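Side-chain contacts in hypothetical protein (Exiguobacterium sibiricum, PDB 2HKV), which is of unknown function but belongs to the DinB superfamily and carries a nickel ion bound within its helical fold: residues 11-16 / 120-125; 20-25 / 143-148; 29-34 / 137-142; 58-63 / 71-76. One frame throughout, in Å; residues are numbered along the deposited sequence.

Contact 1 (11-16 / 120-125). With NI (nickel (II) ion), chain B.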
loop_
_atom_site.group_PDB
_atom_site.type_symbol
_atom_site.label_atom_id
_atom_site.label_comp_id
_atom_site.label_asym_id
_atom_site.label_seq_id
_atom_site.Cartn_x
_atom_site.Cartn_y
_atom_site.Cartn_z
ATOM N N ARG A 11 0.368 11.134 9.354
ATOM C CA ARG A 11 1.066 10.061 10.122
ATOM C C ARG A 11 1.551 8.918 9.215
ATOM O O ARG A 11 2.737 8.582 9.185
ATOM C CB ARG A 11 0.147 9.542 11.221
ATOM C CG ARG A 11 0.690 8.359 12.011
ATOM C CD ARG A 11 -0.125 8.063 13.230
ATOM N NE ARG A 11 0.345 6.844 13.910
ATOM C CZ ARG A 11 0.023 6.520 15.166
ATOM N NH1 ARG A 11 -0.753 7.286 15.872
ATOM N NH2 ARG A 11 0.520 5.402 15.709
ATOM N N HIS A 12 0.611 8.318 8.498
ATOM C CA HIS A 12 0.855 7.105 7.738
ATOM C C HIS A 12 1.589 7.369 6.452
ATOM O O HIS A 12 2.484 6.590 6.064
ATOM C CB HIS A 12 -0.464 6.301 7.570
ATOM C CG HIS A 12 -0.964 5.736 8.862
ATOM N ND1 HIS A 12 -0.450 4.561 9.406
ATOM C CD2 HIS A 12 -1.864 6.201 9.759
ATOM C CE1 HIS A 12 -1.006 4.360 10.589
ATOM N NE2 HIS A 12 -1.850 5.340 10.841
ATOM N N VAL A 13 1.298 8.473 5.769
ATOM C CA VAL A 13 2.112 8.810 4.607
ATOM C C VAL A 13 3.532 9.229 5.045
ATOM O O VAL A 13 4.524 8.888 4.408
ATOM C CB VAL A 13 1.482 9.881 3.658
ATOM C CG1 VAL A 13 2.425 10.102 2.484
ATOM C CG2 VAL A 13 0.123 9.456 3.131
ATOM N N GLY A 14 3.653 9.923 6.167
ATOM C CA GLY A 14 4.998 10.247 6.703
ATOM C C GLY A 14 5.828 8.993 7.015
ATOM O O GLY A 14 7.053 8.956 6.782
ATOM N N VAL A 15 5.196 7.957 7.567
ATOM C CA VAL A 15 5.904 6.697 7.800
ATOM C C VAL A 15 6.370 6.139 6.486
ATOM O O VAL A 15 7.510 5.686 6.360
ATOM C CB VAL A 15 5.022 5.565 8.463
ATOM C CG1 VAL A 15 5.734 4.217 8.424
ATOM C CG2 VAL A 15 4.574 5.909 9.926
ATOM N N GLY A 16 5.440 6.074 5.535
ATOM C CA GLY A 16 5.748 5.649 4.173
ATOM C C GLY A 16 6.943 6.359 3.593
ATOM O O GLY A 16 7.830 5.738 3.010
ATOM N N GLU A 120 -5.547 7.882 -2.551
ATOM C CA GLU A 120 -4.999 7.123 -3.664
ATOM C C GLU A 120 -3.493 7.240 -3.699
ATOM O O GLU A 120 -2.809 6.253 -3.932
ATOM C CB GLU A 120 -5.605 7.599 -4.985
ATOM C CG GLU A 120 -5.240 6.787 -6.247
ATOM C CD GLU A 120 -3.798 7.015 -6.737
ATOM O OE1 GLU A 120 -3.274 8.126 -6.523
ATOM O OE2 GLU A 120 -3.176 6.113 -7.347
ATOM N N ALA A 121 -2.958 8.414 -3.399
ATOM C CA ALA A 121 -1.531 8.621 -3.548
ATOM C C ALA A 121 -0.889 7.848 -2.390
ATOM O O ALA A 121 0.180 7.284 -2.562
ATOM C CB ALA A 121 -1.197 10.095 -3.470
ATOM N N ALA A 122 -1.521 7.850 -1.217
ATOM C CA ALA A 122 -1.029 7.087 -0.056
ATOM C C ALA A 122 -0.867 5.559 -0.351
ATOM O O ALA A 122 0.200 4.959 -0.158
ATOM C CB ALA A 122 -1.924 7.322 1.204
ATOM N N VAL A 123 -1.933 4.933 -0.819
ATOM C CA VAL A 123 -1.890 3.514 -1.119
ATOM C C VAL A 123 -0.993 3.211 -2.303
ATOM O O VAL A 123 -0.385 2.159 -2.342
ATOM C CB VAL A 123 -3.323 2.878 -1.309
ATOM C CG1 VAL A 123 -4.126 3.032 -0.018
ATOM C CG2 VAL A 123 -4.095 3.464 -2.491
ATOM N N HIS A 124 -0.888 4.124 -3.271
ATOM C CA HIS A 124 0.093 3.972 -4.351
ATOM C C HIS A 124 1.554 3.977 -3.844
ATOM O O HIS A 124 2.375 3.121 -4.208
ATOM C CB HIS A 124 -0.191 5.086 -5.386
ATOM C CG HIS A 124 0.550 4.942 -6.648
ATOM N ND1 HIS A 124 0.674 5.974 -7.537
ATOM C CD2 HIS A 124 1.216 3.895 -7.172
ATOM C CE1 HIS A 124 1.385 5.569 -8.564
ATOM N NE2 HIS A 124 1.704 4.311 -8.360
ATOM N N LEU A 125 1.827 4.827 -2.871
ATOM C CA LEU A 125 3.113 4.848 -2.203
ATOM C C LEU A 125 3.462 3.514 -1.497
ATOM O O LEU A 125 4.567 2.944 -1.710
ATOM C CB LEU A 125 3.218 6.025 -1.208
ATOM C CG LEU A 125 4.597 6.204 -0.556
ATOM C CD1 LEU A 125 5.584 6.849 -1.518
ATOM C CD2 LEU A 125 4.440 7.042 0.761
HETATM NI NI NI B . 2.756 3.220 -9.866
HETATM O O HOH W 1 3.521 1.936 -11.551
HETATM O O HOH W 2 1.708 4.187 -11.374
#
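Leu125 rests a methyl on bare backbone: its CD2 lies 3.8 Å from Gly16 C and 3.9 Å from Gly16 CA, and Gly16 has no side chain to hold it off. The leucine reaches that spot because CG is anti to the backbone N (chi1 -174°), which sends the isobutyl group straight across to helix 4-26. One turn earlier, Val13 does the rest of the work with two separate branches. Its CG2 butts against Ala122 CB at 3.5 Å, a close methyl-methyl contact, while CG1 turns to Leu125 CD2 at 4.0 Å, the two side chains crossing at a slant. The same leucine methyl therefore touches both Gly16 and Val13.

These are the first and last helices of the DinB four-helix bundle, and they run the same way, 32° apart with local axes 10.0 Å from each other, as expected of an up-down-down-up arrangement. Leu50 and Leu53 of helix 43-61 also pack on Leu125, and Trp90 and Tyr93 of helix 82-98 cover Val13.

The His124 side chain points off another side of the helix and binds nickel through NE2 at 2.1 Å. His49, His128 and two waters are further ligands, and Asp57 holds His124 ND1, a second-shell bond that should fix the rotation of the imidazole. Between the two segments there is no hydrogen bond, only carbon-to-carbon contact; Tyr126 OH to His12 O is a polar tie nearby. The chemistry implies an apolar seam on one side of helix 114-138, with His124, bonded to metal and Asp57, on another.

Contact 2 (20-25 / 143-148)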
loop_
_atom_site.group_PDB
_atom_site.type_symbol
_atom_site.label_atom_id
_atom_site.label_comp_id
_atom_site.label_asym_id
_atom_site.label_seq_id
_atom_site.Cartn_x
_atom_site.Cartn_y
_atom_site.Cartn_z
ATOM N N THR A 20 10.713 4.769 3.093
ATOM C CA THR A 20 11.219 4.761 1.733
ATOM C C THR A 20 12.577 5.425 1.617
ATOM O O THR A 20 13.472 4.891 0.919
ATOM C CB THR A 20 10.225 5.383 0.739
ATOM O OG1 THR A 20 9.012 4.631 0.788
ATOM C CG2 THR A 20 10.759 5.378 -0.717
ATOM N N ARG A 21 12.740 6.550 2.314
ATOM C CA ARG A 21 14.002 7.282 2.329
ATOM C C ARG A 21 15.100 6.341 2.846
ATOM O O ARG A 21 16.182 6.262 2.274
ATOM C CB ARG A 21 13.883 8.559 3.179
ATOM C CG ARG A 21 14.935 9.561 2.929
ATOM C CD ARG A 21 14.912 10.672 3.996
ATOM N NE ARG A 21 13.645 11.406 3.950
ATOM C CZ ARG A 21 12.890 11.720 5.001
ATOM N NH1 ARG A 21 13.243 11.389 6.243
ATOM N NH2 ARG A 21 11.763 12.399 4.809
ATOM N N ASP A 22 14.807 5.593 3.914
ATOM C CA ASP A 22 15.797 4.687 4.487
ATOM C C ASP A 22 16.150 3.592 3.499
ATOM O O ASP A 22 17.337 3.250 3.337
ATOM C CB ASP A 22 15.288 4.059 5.774
ATOM C CG ASP A 22 15.146 5.072 6.907
ATOM O OD1 ASP A 22 15.905 6.092 6.908
ATOM O OD2 ASP A 22 14.282 4.834 7.801
ATOM N N LEU A 23 15.134 3.065 2.804
ATOM C CA LEU A 23 15.392 1.984 1.839
ATOM C C LEU A 23 16.291 2.465 0.707
ATOM O O LEU A 23 17.224 1.768 0.347
ATOM C CB LEU A 23 14.090 1.394 1.249
ATOM C CG LEU A 23 13.220 0.495 2.147
ATOM C CD1 LEU A 23 11.902 0.142 1.410
ATOM C CD2 LEU A 23 13.954 -0.799 2.527
ATOM N N ILE A 24 16.007 3.653 0.182
ATOM C CA ILE A 24 16.774 4.222 -0.911
ATOM C C ILE A 24 18.216 4.353 -0.460
ATOM O O ILE A 24 19.111 3.954 -1.193
ATOM C CB ILE A 24 16.154 5.579 -1.425
ATOM C CG1 ILE A 24 14.828 5.300 -2.149
ATOM C CG2 ILE A 24 17.139 6.355 -2.335
ATOM C CD1 ILE A 24 14.003 6.550 -2.477
ATOM N N ARG A 25 18.442 4.815 0.782
ATOM C CA ARG A 25 19.824 4.929 1.297
ATOM C C ARG A 25 20.567 3.586 1.477
ATOM O O ARG A 25 21.792 3.568 1.636
ATOM C CB ARG A 25 19.834 5.721 2.593
ATOM C CG ARG A 25 19.454 7.182 2.426
ATOM C CD ARG A 25 19.068 7.739 3.788
ATOM N NE ARG A 25 18.953 9.190 3.789
ATOM C CZ ARG A 25 18.222 9.896 4.656
ATOM N NH1 ARG A 25 17.502 9.293 5.608
ATOM N NH2 ARG A 25 18.195 11.223 4.565
ATOM N N ILE A 143 16.197 -7.187 4.684
ATOM C CA ILE A 143 15.850 -5.917 5.370
ATOM C C ILE A 143 15.127 -6.097 6.709
ATOM O O ILE A 143 14.140 -6.828 6.810
ATOM C CB ILE A 143 15.090 -4.969 4.422
ATOM C CG1 ILE A 143 16.109 -4.414 3.391
ATOM C CG2 ILE A 143 14.313 -3.820 5.194
ATOM C CD1 ILE A 143 15.580 -4.329 2.051
ATOM N N LYS A 144 15.646 -5.410 7.738
ATOM C CA LYS A 144 15.126 -5.487 9.101
ATOM C C LYS A 144 14.626 -4.095 9.578
ATOM O O LYS A 144 14.818 -3.720 10.741
ATOM C CB LYS A 144 16.202 -6.029 10.065
ATOM C CG LYS A 144 16.956 -7.321 9.616
ATOM C CD LYS A 144 16.077 -8.574 9.622
ATOM N N LEU A 145 13.972 -3.357 8.682
ATOM C CA LEU A 145 13.453 -2.002 8.956
ATOM C C LEU A 145 11.991 -2.114 9.408
ATOM O O LEU A 145 11.188 -2.769 8.734
ATOM C CB LEU A 145 13.509 -1.170 7.665
ATOM C CG LEU A 145 13.997 0.274 7.624
ATOM C CD1 LEU A 145 15.404 0.350 6.994
ATOM C CD2 LEU A 145 13.017 1.035 6.783
ATOM N N ASP A 146 11.628 -1.488 10.524
ATOM C CA ASP A 146 10.229 -1.505 10.961
ATOM C C ASP A 146 9.356 -0.691 9.972
ATOM O O ASP A 146 9.426 0.542 9.910
ATOM C CB ASP A 146 10.086 -0.982 12.409
ATOM C CG ASP A 146 8.697 -1.277 13.023
ATOM O OD1 ASP A 146 7.731 -1.540 12.257
ATOM O OD2 ASP A 146 8.572 -1.235 14.279
ATOM N N LEU A 147 8.532 -1.411 9.216
ATOM C CA LEU A 147 7.732 -0.842 8.115
ATOM C C LEU A 147 6.363 -0.300 8.556
ATOM O O LEU A 147 5.700 0.426 7.814
ATOM C CB LEU A 147 7.520 -1.908 7.021
ATOM C CG LEU A 147 8.752 -2.597 6.412
ATOM C CD1 LEU A 147 8.243 -3.666 5.475
ATOM C CD2 LEU A 147 9.687 -1.626 5.696
ATOM N N PHE A 148 5.939 -0.701 9.750
ATOM C CA PHE A 148 4.729 -0.195 10.385
ATOM C C PHE A 148 5.072 0.045 11.859
ATOM O O PHE A 148 4.292 0.629 12.614
ATOM C CB PHE A 148 3.573 -1.206 10.249
ATOM C CG PHE A 148 3.068 -1.398 8.821
ATOM C CD1 PHE A 148 2.052 -0.574 8.299
ATOM C CD2 PHE A 148 3.599 -2.418 8.002
ATOM C CE1 PHE A 148 1.591 -0.765 7.005
ATOM C CE2 PHE A 148 3.141 -2.603 6.707
ATOM C CZ PHE A 148 2.145 -1.777 6.199
#
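Ile143 is held at its backbone N by a hydrogen bond with Asn137 OD1, which ties the start of the C-terminal tail to the last turn of helix 114-138 and places the isoleucine beside Leu23. Leu23 CD2 meets Ile143 through both of its branches, at 3.9 Å from CD1 and 4.0 Å from CG2, the two side chains standing about perpendicular. With CG1 beside the backbone N (chi1 -73°) and CG2 beside the carbonyl carbon, Ile143 presents a fork of methyls to that one leucine carbon.

The tail has no regular structure. It lies over the outside of the groove between helices 4-26 and 114-138 of the DinB bundle, and Leu133 and Leu136 continue the apolar bed under Ile143.

Farther along, Leu145 spreads its two methyls against Asp22: CD1 and CD2 are each 3.9 Å from Asp22 CB. The aspartate thus offers its methylene to the tail, while its carboxylate OD1 turns to Arg25 NH1 in a long salt bridge of 3.8 Å, lying in the plane of the guanidinium at its edge. Beyond Leu145, Asp146 OD1 accepts from Phe148 N in an Asx turn, and the Phe148 ring meets His124 and His127 of the second subunit.

Contact 3 (29-34 / 137-142)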
loop_
_atom_site.group_PDB
_atom_site.type_symbol
_atom_site.label_atom_id
_atom_site.label_comp_id
_atom_site.label_asym_id
_atom_site.label_seq_id
_atom_site.Cartn_x
_atom_site.Cartn_y
_atom_site.Cartn_z
ATOM N N PRO A 29 25.585 0.981 -5.188
ATOM C CA PRO A 29 25.815 1.420 -6.575
ATOM C C PRO A 29 25.576 0.353 -7.606
ATOM O O PRO A 29 24.984 0.623 -8.636
ATOM C CB PRO A 29 27.323 1.734 -6.607
ATOM C CG PRO A 29 27.884 1.156 -5.295
ATOM C CD PRO A 29 26.757 1.297 -4.343
ATOM N N GLU A 30 26.063 -0.851 -7.345
ATOM C CA GLU A 30 25.998 -1.920 -8.330
ATOM C C GLU A 30 24.569 -2.305 -8.701
ATOM O O GLU A 30 24.353 -2.851 -9.756
ATOM C CB GLU A 30 26.781 -3.174 -7.853
ATOM C CG GLU A 30 26.378 -3.756 -6.446
ATOM C CD GLU A 30 27.362 -3.440 -5.283
ATOM O OE1 GLU A 30 28.530 -3.087 -5.538
ATOM O OE2 GLU A 30 26.958 -3.574 -4.104
ATOM N N ASP A 31 23.597 -1.986 -7.847
ATOM C CA ASP A 31 22.262 -2.592 -7.936
ATOM C C ASP A 31 21.195 -1.785 -8.690
ATOM O O ASP A 31 20.079 -2.290 -8.935
ATOM C CB ASP A 31 21.762 -2.903 -6.512
ATOM C CG ASP A 31 22.550 -4.045 -5.859
ATOM O OD1 ASP A 31 23.086 -4.919 -6.597
ATOM O OD2 ASP A 31 22.618 -4.087 -4.616
ATOM N N TRP A 32 21.514 -0.542 -9.034
ATOM C CA TRP A 32 20.515 0.365 -9.589
ATOM C C TRP A 32 19.895 -0.139 -10.886
ATOM O O TRP A 32 18.710 0.035 -11.115
ATOM C CB TRP A 32 21.104 1.750 -9.813
ATOM C CG TRP A 32 21.396 2.508 -8.556
ATOM C CD1 TRP A 32 22.636 2.803 -8.040
ATOM C CD2 TRP A 32 20.454 3.108 -7.688
ATOM N NE1 TRP A 32 22.511 3.539 -6.901
ATOM C CE2 TRP A 32 21.182 3.722 -6.638
ATOM C CE3 TRP A 32 19.068 3.180 -7.669
ATOM C CZ2 TRP A 32 20.563 4.426 -5.613
ATOM C CZ3 TRP A 32 18.452 3.861 -6.626
ATOM C CH2 TRP A 32 19.202 4.481 -5.618
ATOM N N ASP A 33 20.673 -0.749 -11.758
ATOM C CA ASP A 33 20.096 -1.251 -13.010
ATOM C C ASP A 33 19.605 -2.688 -12.963
ATOM O O ASP A 33 19.114 -3.206 -13.973
ATOM C CB ASP A 33 21.115 -1.109 -14.162
ATOM C CG ASP A 33 21.324 0.337 -14.550
ATOM O OD1 ASP A 33 20.296 1.068 -14.644
ATOM O OD2 ASP A 33 22.499 0.748 -14.720
ATOM N N LYS A 34 19.765 -3.343 -11.823
ATOM C CA LYS A 34 19.263 -4.695 -11.652
ATOM C C LYS A 34 17.726 -4.726 -11.785
ATOM O O LYS A 34 17.010 -3.798 -11.337
ATOM C CB LYS A 34 19.710 -5.279 -10.292
ATOM C CG LYS A 34 21.198 -5.650 -10.202
ATOM C CD LYS A 34 21.375 -7.117 -9.694
ATOM C CE LYS A 34 22.843 -7.560 -9.421
ATOM N NZ LYS A 34 23.857 -6.486 -9.001
ATOM N N ASN A 137 15.139 -7.416 -1.002
ATOM C CA ASN A 137 15.198 -8.752 -0.402
ATOM C C ASN A 137 15.529 -9.857 -1.415
ATOM O O ASN A 137 16.277 -10.799 -1.099
ATOM C CB ASN A 137 13.894 -9.067 0.311
ATOM C CG ASN A 137 13.789 -8.389 1.674
ATOM O OD1 ASN A 137 14.796 -8.170 2.358
ATOM N ND2 ASN A 137 12.573 -8.051 2.053
ATOM N N LEU A 138 15.015 -9.749 -2.631
ATOM C CA LEU A 138 15.451 -10.629 -3.743
ATOM C C LEU A 138 16.967 -10.536 -3.983
ATOM O O LEU A 138 17.611 -11.509 -4.360
ATOM C CB LEU A 138 14.749 -10.266 -5.038
ATOM C CG LEU A 138 13.321 -10.841 -5.199
ATOM C CD1 LEU A 138 12.536 -10.164 -6.333
ATOM C CD2 LEU A 138 13.366 -12.285 -5.425
ATOM N N LEU A 139 17.536 -9.358 -3.716
ATOM C CA LEU A 139 18.957 -9.125 -3.908
ATOM C C LEU A 139 19.780 -9.456 -2.653
ATOM O O LEU A 139 20.942 -9.114 -2.584
ATOM C CB LEU A 139 19.188 -7.681 -4.378
ATOM C CG LEU A 139 18.692 -7.346 -5.799
ATOM C CD1 LEU A 139 18.683 -5.811 -6.076
ATOM C CD2 LEU A 139 19.508 -8.075 -6.865
ATOM N N GLY A 140 19.177 -10.106 -1.658
ATOM C CA GLY A 140 19.926 -10.549 -0.472
ATOM C C GLY A 140 20.142 -9.512 0.608
ATOM O O GLY A 140 20.945 -9.719 1.496
ATOM N N TYR A 141 19.404 -8.414 0.609
ATOM C CA TYR A 141 19.622 -7.394 1.616
ATOM C C TYR A 141 19.020 -7.778 2.993
ATOM O O TYR A 141 19.364 -7.173 4.009
ATOM C CB TYR A 141 18.988 -6.070 1.194
ATOM C CG TYR A 141 19.711 -5.263 0.138
ATOM C CD1 TYR A 141 19.974 -5.777 -1.129
ATOM C CD2 TYR A 141 20.084 -3.945 0.394
ATOM C CE1 TYR A 141 20.625 -5.008 -2.109
ATOM C CE2 TYR A 141 20.715 -3.164 -0.568
ATOM C CZ TYR A 141 20.984 -3.701 -1.825
ATOM O OH TYR A 141 21.603 -2.921 -2.771
ATOM N N ASP A 142 18.066 -8.709 3.036
ATOM C CA ASP A 142 17.525 -9.193 4.315
ATOM C C ASP A 142 17.082 -8.016 5.207
ATOM O O ASP A 142 17.532 -7.862 6.353
ATOM C CB ASP A 142 18.602 -10.063 5.016
ATOM C CG ASP A 142 18.091 -10.767 6.276
ATOM O OD1 ASP A 142 16.891 -10.638 6.611
ATOM O OD2 ASP A 142 18.908 -11.475 6.914
#
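A Schellman motif closes helix 114-138, with Gly140 as its positive-phi residue, and the side chains flanking that glycine, Leu139 and Tyr141, reach over to a type I turn running from Asp31 to Lys34. The polar half of the contact is Tyr141 OH donating to Asp31 OD2. At 2.4 Å the modelled separation is very short, so the exact length is doubtful although the pairing is clear. The phenol and the aspartate approach from opposite directions; OD2 sits at the hydroxyl edge of the ring, in its plane, while the carboxylate itself is turned 56° from the ring. The same hydroxyl also accepts from the backbone N of Gln28, just ahead of the turn.

Asp31's other oxygen is used within its own segment. Lys34 NZ forms a salt bridge with Asp31 OD1 at 3.0 Å, meeting it almost head-on along the C-O bond. To get there the lysine chain bends at chi2 (-128°) and again at chi4 (29°), so it doubles back over the turn that Lys34 N closes with Asp31 O.

That folded lysine chain also supplies the apolar half. Lys34 CD packs on Leu139 CD2 at 3.5 Å, and the other leucine methyl, CD1, comes within 4.3 Å of Asp31 CG. Val43, at the start of helix 43-61, also packs on Leu139, so the end of helix 114-138 meets both the 29-34 loop and the helix that follows it.

With one oxygen facing a phenol and the other an ammonium group, the Asp31 carboxylate is probably stabilised as the anion.

Contact 4 (58-63 / 71-76)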
loop_
_atom_site.group_PDB
_atom_site.type_symbol
_atom_site.label_atom_id
_atom_site.label_comp_id
_atom_site.label_asym_id
_atom_site.label_seq_id
_atom_site.Cartn_x
_atom_site.Cartn_y
_atom_site.Cartn_z
ATOM N N LEU A 58 -1.056 13.982 -7.523
ATOM C CA LEU A 58 -1.883 15.125 -7.179
ATOM C C LEU A 58 -1.981 16.103 -8.333
ATOM O O LEU A 58 -3.006 16.748 -8.477
ATOM C CB LEU A 58 -1.388 15.809 -5.890
ATOM C CG LEU A 58 -1.615 14.992 -4.593
ATOM C CD1 LEU A 58 -1.235 15.821 -3.409
ATOM C CD2 LEU A 58 -3.027 14.531 -4.460
ATOM N N ARG A 59 -0.939 16.183 -9.154
ATOM C CA ARG A 59 -0.982 16.957 -10.395
ATOM C C ARG A 59 -1.981 16.365 -11.380
ATOM O O ARG A 59 -2.786 17.108 -12.000
ATOM C CB ARG A 59 0.420 17.004 -11.019
ATOM C CG ARG A 59 1.386 17.906 -10.270
ATOM C CD ARG A 59 2.721 18.194 -10.984
ATOM N NE ARG A 59 3.501 19.120 -10.161
ATOM C CZ ARG A 59 3.506 20.442 -10.285
ATOM N NH1 ARG A 59 2.831 21.040 -11.249
ATOM N NH2 ARG A 59 4.212 21.176 -9.435
ATOM N N ILE A 60 -1.895 15.055 -11.592
ATOM C CA ILE A 60 -2.907 14.334 -12.352
ATOM C C ILE A 60 -4.317 14.681 -11.844
ATOM O O ILE A 60 -5.222 14.875 -12.668
ATOM C CB ILE A 60 -2.646 12.802 -12.329
ATOM C CG1 ILE A 60 -1.456 12.469 -13.247
ATOM C CG2 ILE A 60 -3.916 12.001 -12.698
ATOM C CD1 ILE A 60 -0.671 11.202 -12.808
ATOM N N ALA A 61 -4.474 14.723 -10.518
ATOM C CA ALA A 61 -5.758 14.989 -9.808
ATOM C C ALA A 61 -6.332 16.393 -10.078
ATOM O O ALA A 61 -7.557 16.596 -10.138
ATOM C CB ALA A 61 -5.585 14.779 -8.270
ATOM N N THR A 62 -5.435 17.350 -10.287
ATOM C CA THR A 62 -5.842 18.738 -10.457
ATOM C C THR A 62 -5.967 19.124 -11.897
ATOM O O THR A 62 -6.276 20.260 -12.166
ATOM C CB THR A 62 -4.948 19.682 -9.624
ATOM O OG1 THR A 62 -3.582 19.497 -9.951
ATOM C CG2 THR A 62 -5.110 19.374 -8.118
ATOM N N GLY A 63 -5.799 18.162 -12.819
ATOM C CA GLY A 63 -6.112 18.356 -14.231
ATOM C C GLY A 63 -4.910 18.418 -15.154
ATOM O O GLY A 63 -5.016 18.986 -16.236
ATOM N N GLN A 71 6.071 15.782 -19.675
ATOM C CA GLN A 71 7.144 16.721 -19.419
ATOM C C GLN A 71 7.639 16.520 -17.987
ATOM O O GLN A 71 8.837 16.643 -17.770
ATOM C CB GLN A 71 6.644 18.136 -19.614
ATOM C CG GLN A 71 7.642 19.182 -19.216
ATOM C CD GLN A 71 7.226 20.561 -19.627
ATOM O OE1 GLN A 71 6.323 20.750 -20.490
ATOM N NE2 GLN A 71 7.900 21.560 -19.042
ATOM N N PHE A 72 6.725 16.148 -17.064
ATOM C CA PHE A 72 7.009 15.955 -15.650
ATOM C C PHE A 72 7.835 14.710 -15.471
ATOM O O PHE A 72 8.836 14.731 -14.787
ATOM C CB PHE A 72 5.693 15.813 -14.825
ATOM C CG PHE A 72 5.905 15.527 -13.349
ATOM C CD1 PHE A 72 6.040 16.559 -12.423
ATOM C CD2 PHE A 72 5.920 14.251 -12.903
ATOM C CE1 PHE A 72 6.232 16.297 -11.058
ATOM C CE2 PHE A 72 6.123 13.958 -11.527
ATOM C CZ PHE A 72 6.274 14.981 -10.615
ATOM N N TYR A 73 7.399 13.617 -16.090
ATOM C CA TYR A 73 8.091 12.364 -15.976
ATOM C C TYR A 73 9.426 12.381 -16.650
ATOM O O TYR A 73 10.299 11.627 -16.261
ATOM C CB TYR A 73 7.244 11.221 -16.538
ATOM C CG TYR A 73 6.002 10.914 -15.750
ATOM C CD1 TYR A 73 6.055 10.726 -14.372
ATOM C CD2 TYR A 73 4.767 10.807 -16.370
ATOM C CE1 TYR A 73 4.927 10.423 -13.644
ATOM C CE2 TYR A 73 3.620 10.521 -15.633
ATOM C CZ TYR A 73 3.713 10.333 -14.279
ATOM O OH TYR A 73 2.607 10.023 -13.527
ATOM N N ALA A 74 9.595 13.231 -17.659
ATOM C CA ALA A 74 10.854 13.313 -18.376
ATOM C C ALA A 74 11.962 14.055 -17.635
ATOM O O ALA A 74 13.098 13.987 -18.062
ATOM C CB ALA A 74 10.651 13.931 -19.801
ATOM N N VAL A 75 11.667 14.775 -16.558
ATOM C CA VAL A 75 12.750 15.470 -15.854
ATOM C C VAL A 75 13.582 14.399 -15.120
ATOM O O VAL A 75 13.050 13.615 -14.349
ATOM C CB VAL A 75 12.250 16.631 -14.947
ATOM C CG1 VAL A 75 13.374 17.140 -14.058
ATOM C CG2 VAL A 75 11.768 17.797 -15.821
ATOM N N PRO A 76 14.878 14.299 -15.443
ATOM C CA PRO A 76 15.672 13.205 -14.895
ATOM C C PRO A 76 15.932 13.323 -13.384
ATOM O O PRO A 76 16.238 14.390 -12.891
ATOM C CB PRO A 76 16.989 13.289 -15.672
ATOM C CG PRO A 76 17.046 14.662 -16.206
ATOM C CD PRO A 76 15.660 15.169 -16.339
#
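Arg59 and Phe72 meet where the chain turns back on itself: helix 43-61 of the DinB bundle ends in a Schellman motif at Gly63, and the short helix 66-73 folds back so that its last turn faces helix 43-61. The more crowded part lies around the Phe72 ring, which has several neighbours. With CG anti to the backbone N (chi1 177°), the ring swings toward helix 43-61, where Val52, Glu55 and Ala56 also touch it. Arg59 comes across at about a right angle, its chain extended from CG to NE, and lays its CD 4.0 Å from both Phe72 CD1 and Phe72 CE1. The guanidinium plane is tilted 29° from the ring, and NE is likewise 4.0 Å from Phe72 CE1. That polar end belongs chiefly to Glu55, which forms a salt bridge with Arg59 NE and so steadies the chain that borders the phenylalanine.

The solvent side is thinner. Tyr73 is exposed and reaches back over Ala56, making a single short touch across the segments, on the buried Ile60. Ile60 also packs on Thr106 and Trp108, and it is CD1, the end of its longer branch, that meets the tyrosine. Even with both halves counted, the two segments bury just 115 Å² between them, and no hydrogen bond links them. The Tyr73 side chain nonetheless lies about 8 Å from the nickel ion, which places the end of helix 66-73 in the neighbourhood of the metal, without bonding it. The touch itself is a methyl against a phenol oxygen: Ile60 CD1 to Tyr73 OH, 3.6 Å.

Contacts 1 and 2 share helix 4-26, and contacts 1 and 3 share helix 114-138. Centres of contacts 1 and 2 are 14 Å apart, as are those of 2 and 3; 1 and 3 are 24 Å apart. Contact 3 is nested within the loop closed by contact 2, whereas the segments of contact 1 alternate with those of both. Contact 4 falls inside all three loops, 18 Å from contact 1 and across the chain's centre. Contact 1 carries a nickel ligand; unlike the others, contact 4 touches no second chain, and it comes within about 8 Å of the metal through Tyr73. Contacts 1-3 probably hold first and last helices together along their length in the nickel-bearing bundle.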